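Side-chain contact in EvdO2 (Micromonospora carbonacea, PDB 4XAB), which probably acts as a metal-dependent oxygenase of the phytanoyl-CoA dioxygenase family, carrying out an oxidative cyclization in orthosomycin biosynthesis: residues Gly8-Arg13 with Ala24-Val29. Residues are numbered along the deposited sequence; the frame is centred on the assembly and turned at random.
Sequences GTIDHR and AILPQV
Gly8 meets Gln28 through the backbone. Its N-H donates to Gln28 O at 2.8 Å, with an N-H...O angle of 161°. Around this bond the two chains come closest, 5.1 Å between Gly8 CA and Gln28 CA. CB of Gln28 lies 4.0 Å from Gly8 N. From there its CG runs anti to the backbone N (chi1 -177°), the chain bends, and the amide leads away from Gly8. NE2 bonds instead to the carbonyl of Ala30.

Ile10 supplies the one apolar side-chain contact between the two segments. Its CG2 methyl touches CD2 of Leu26 at 3.9 Å, and the two side chains meet at a slant. The CG2 branch, anti to the carbonyl carbon and beside the backbone N, makes this contact. Asp11 then N-caps helix 12-21.

The contact thus joins the lead-in of helix 12-21 to the end of strand 23-26 and the loop just after it; the helix itself runs on into the start of that strand. Leu26 bonds through its backbone to Ala206 of strand 206-210, on the antiparallel sheet of the double-stranded beta-helix fold. Its side chain also packs on Val208 and on Ile97 of helix 89-102.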
loop_
_atom_site.group_PDB
_atom_site.type_symbol
_atom_site.label_atom_id
_atom_site.label_comp_id
_atom_site.label_asym_id
_atom_site.label_seq_id
_atom_site.Cartn_x
_atom_site.Cartn_y
_atom_site.Cartn_z
ATOM N N GLY A 8 6.557 -18.384 -3.200
ATOM C CA GLY A 8 7.974 -18.121 -3.303
ATOM C C GLY A 8 8.645 -18.092 -1.945
ATOM O O GLY A 8 7.997 -18.288 -0.908
ATOM N N THR A 9 9.949 -17.857 -1.957
ATOM C CA THR A 9 10.720 -17.738 -0.723
ATOM C C THR A 9 11.451 -16.412 -0.710
ATOM O O THR A 9 11.560 -15.764 -1.748
ATOM C CB THR A 9 11.751 -18.880 -0.570
ATOM O OG1 THR A 9 12.644 -18.885 -1.696
ATOM C CG2 THR A 9 11.051 -20.220 -0.466
ATOM N N ILE A 10 11.954 -16.007 0.455
ATOM C CA ILE A 10 12.860 -14.876 0.492
ATOM C C ILE A 10 14.266 -15.332 0.840
ATOM O O ILE A 10 14.462 -16.351 1.512
ATOM C CB ILE A 10 12.413 -13.783 1.489
ATOM C CG1 ILE A 10 12.248 -14.352 2.896
ATOM C CG2 ILE A 10 11.116 -13.117 1.014
ATOM C CD1 ILE A 10 12.000 -13.270 3.941
ATOM N N ASP A 11 15.251 -14.587 0.351
ATOM C CA ASP A 11 16.631 -14.905 0.668
ATOM C C ASP A 11 17.382 -13.656 1.092
ATOM O O ASP A 11 16.798 -12.569 1.184
ATOM C CB ASP A 11 17.327 -15.586 -0.515
ATOM C CG ASP A 11 17.221 -14.802 -1.797
ATOM O OD1 ASP A 11 17.125 -13.555 -1.743
ATOM O OD2 ASP A 11 17.238 -15.448 -2.877
ATOM N N HIS A 12 18.669 -13.813 1.387
ATOM C CA HIS A 12 19.455 -12.680 1.868
ATOM C C HIS A 12 19.433 -11.520 0.892
ATOM O O HIS A 12 19.369 -10.361 1.297
ATOM C CB HIS A 12 20.898 -13.096 2.123
ATOM C CG HIS A 12 21.790 -11.960 2.506
ATOM N ND1 HIS A 12 22.555 -11.270 1.586
ATOM C CD2 HIS A 12 22.037 -11.385 3.707
ATOM C CE1 HIS A 12 23.238 -10.325 2.207
ATOM N NE2 HIS A 12 22.943 -10.375 3.494
ATOM N N ARG A 13 19.499 -11.834 -0.396
ATOM C CA ARG A 13 19.517 -10.811 -1.432
ATOM C C ARG A 13 18.264 -9.936 -1.391
ATOM O O ARG A 13 18.331 -8.724 -1.620
ATOM C CB ARG A 13 19.657 -11.468 -2.808
ATOM C CG ARG A 13 19.708 -10.490 -3.960
ATOM C CD ARG A 13 19.455 -11.203 -5.279
ATOM N NE ARG A 13 18.181 -11.921 -5.270
ATOM C CZ ARG A 13 17.651 -12.511 -6.334
ATOM N NH1 ARG A 13 18.284 -12.469 -7.496
ATOM N NH2 ARG A 13 16.487 -13.137 -6.235
ATOM N N ALA A 24 11.152 -3.764 -2.234
ATOM C CA ALA A 24 11.534 -5.063 -2.802
ATOM C C ALA A 24 10.352 -5.697 -3.465
ATOM O O ALA A 24 9.216 -5.513 -3.026
ATOM C CB ALA A 24 12.079 -5.971 -1.730
ATOM N N ILE A 25 10.630 -6.450 -4.521
ATOM C CA ILE A 25 9.616 -7.211 -5.221
ATOM C C ILE A 25 9.666 -8.665 -4.797
ATOM O O ILE A 25 10.735 -9.276 -4.796
ATOM C CB ILE A 25 9.811 -7.145 -6.746
ATOM C CG1 ILE A 25 9.534 -5.732 -7.253
ATOM C CG2 ILE A 25 8.907 -8.169 -7.434
ATOM C CD1 ILE A 25 9.691 -5.603 -8.766
ATOM N N LEU A 26 8.509 -9.200 -4.431
ATOM C CA LEU A 26 8.377 -10.620 -4.129
ATOM C C LEU A 26 7.447 -11.229 -5.166
ATOM O O LEU A 26 6.251 -10.956 -5.148
ATOM C CB LEU A 26 7.823 -10.813 -2.734
ATOM C CG LEU A 26 8.483 -10.003 -1.623
ATOM C CD1 LEU A 26 7.751 -10.218 -0.312
ATOM C CD2 LEU A 26 9.935 -10.402 -1.513
ATOM N N PRO A 27 7.989 -12.058 -6.067
ATOM C CA PRO A 27 7.188 -12.509 -7.209
ATOM C C PRO A 27 5.910 -13.266 -6.849
ATOM O O PRO A 27 4.917 -13.132 -7.568
ATOM C CB PRO A 27 8.154 -13.424 -7.969
ATOM C CG PRO A 27 9.494 -12.865 -7.655
ATOM C CD PRO A 27 9.408 -12.449 -6.203
ATOM N N GLN A 28 5.920 -14.043 -5.772
ATOM C CA GLN A 28 4.744 -14.824 -5.423
ATOM C C GLN A 28 4.621 -14.991 -3.907
ATOM O O GLN A 28 5.150 -15.946 -3.337
ATOM C CB GLN A 28 4.794 -16.199 -6.101
ATOM C CG GLN A 28 3.549 -17.062 -5.854
ATOM C CD GLN A 28 2.725 -17.320 -7.109
ATOM O OE1 GLN A 28 3.253 -17.732 -8.140
ATOM N NE2 GLN A 28 1.413 -17.067 -7.024
ATOM N N VAL A 29 3.937 -14.068 -3.248
ATOM C CA VAL A 29 3.788 -14.152 -1.797
ATOM C C VAL A 29 2.456 -14.826 -1.430
ATOM O O VAL A 29 2.283 -15.300 -0.314
ATOM C CB VAL A 29 3.892 -12.757 -1.134
ATOM C CG1 VAL A 29 2.599 -11.976 -1.297
ATOM C CG2 VAL A 29 4.239 -12.887 0.353
#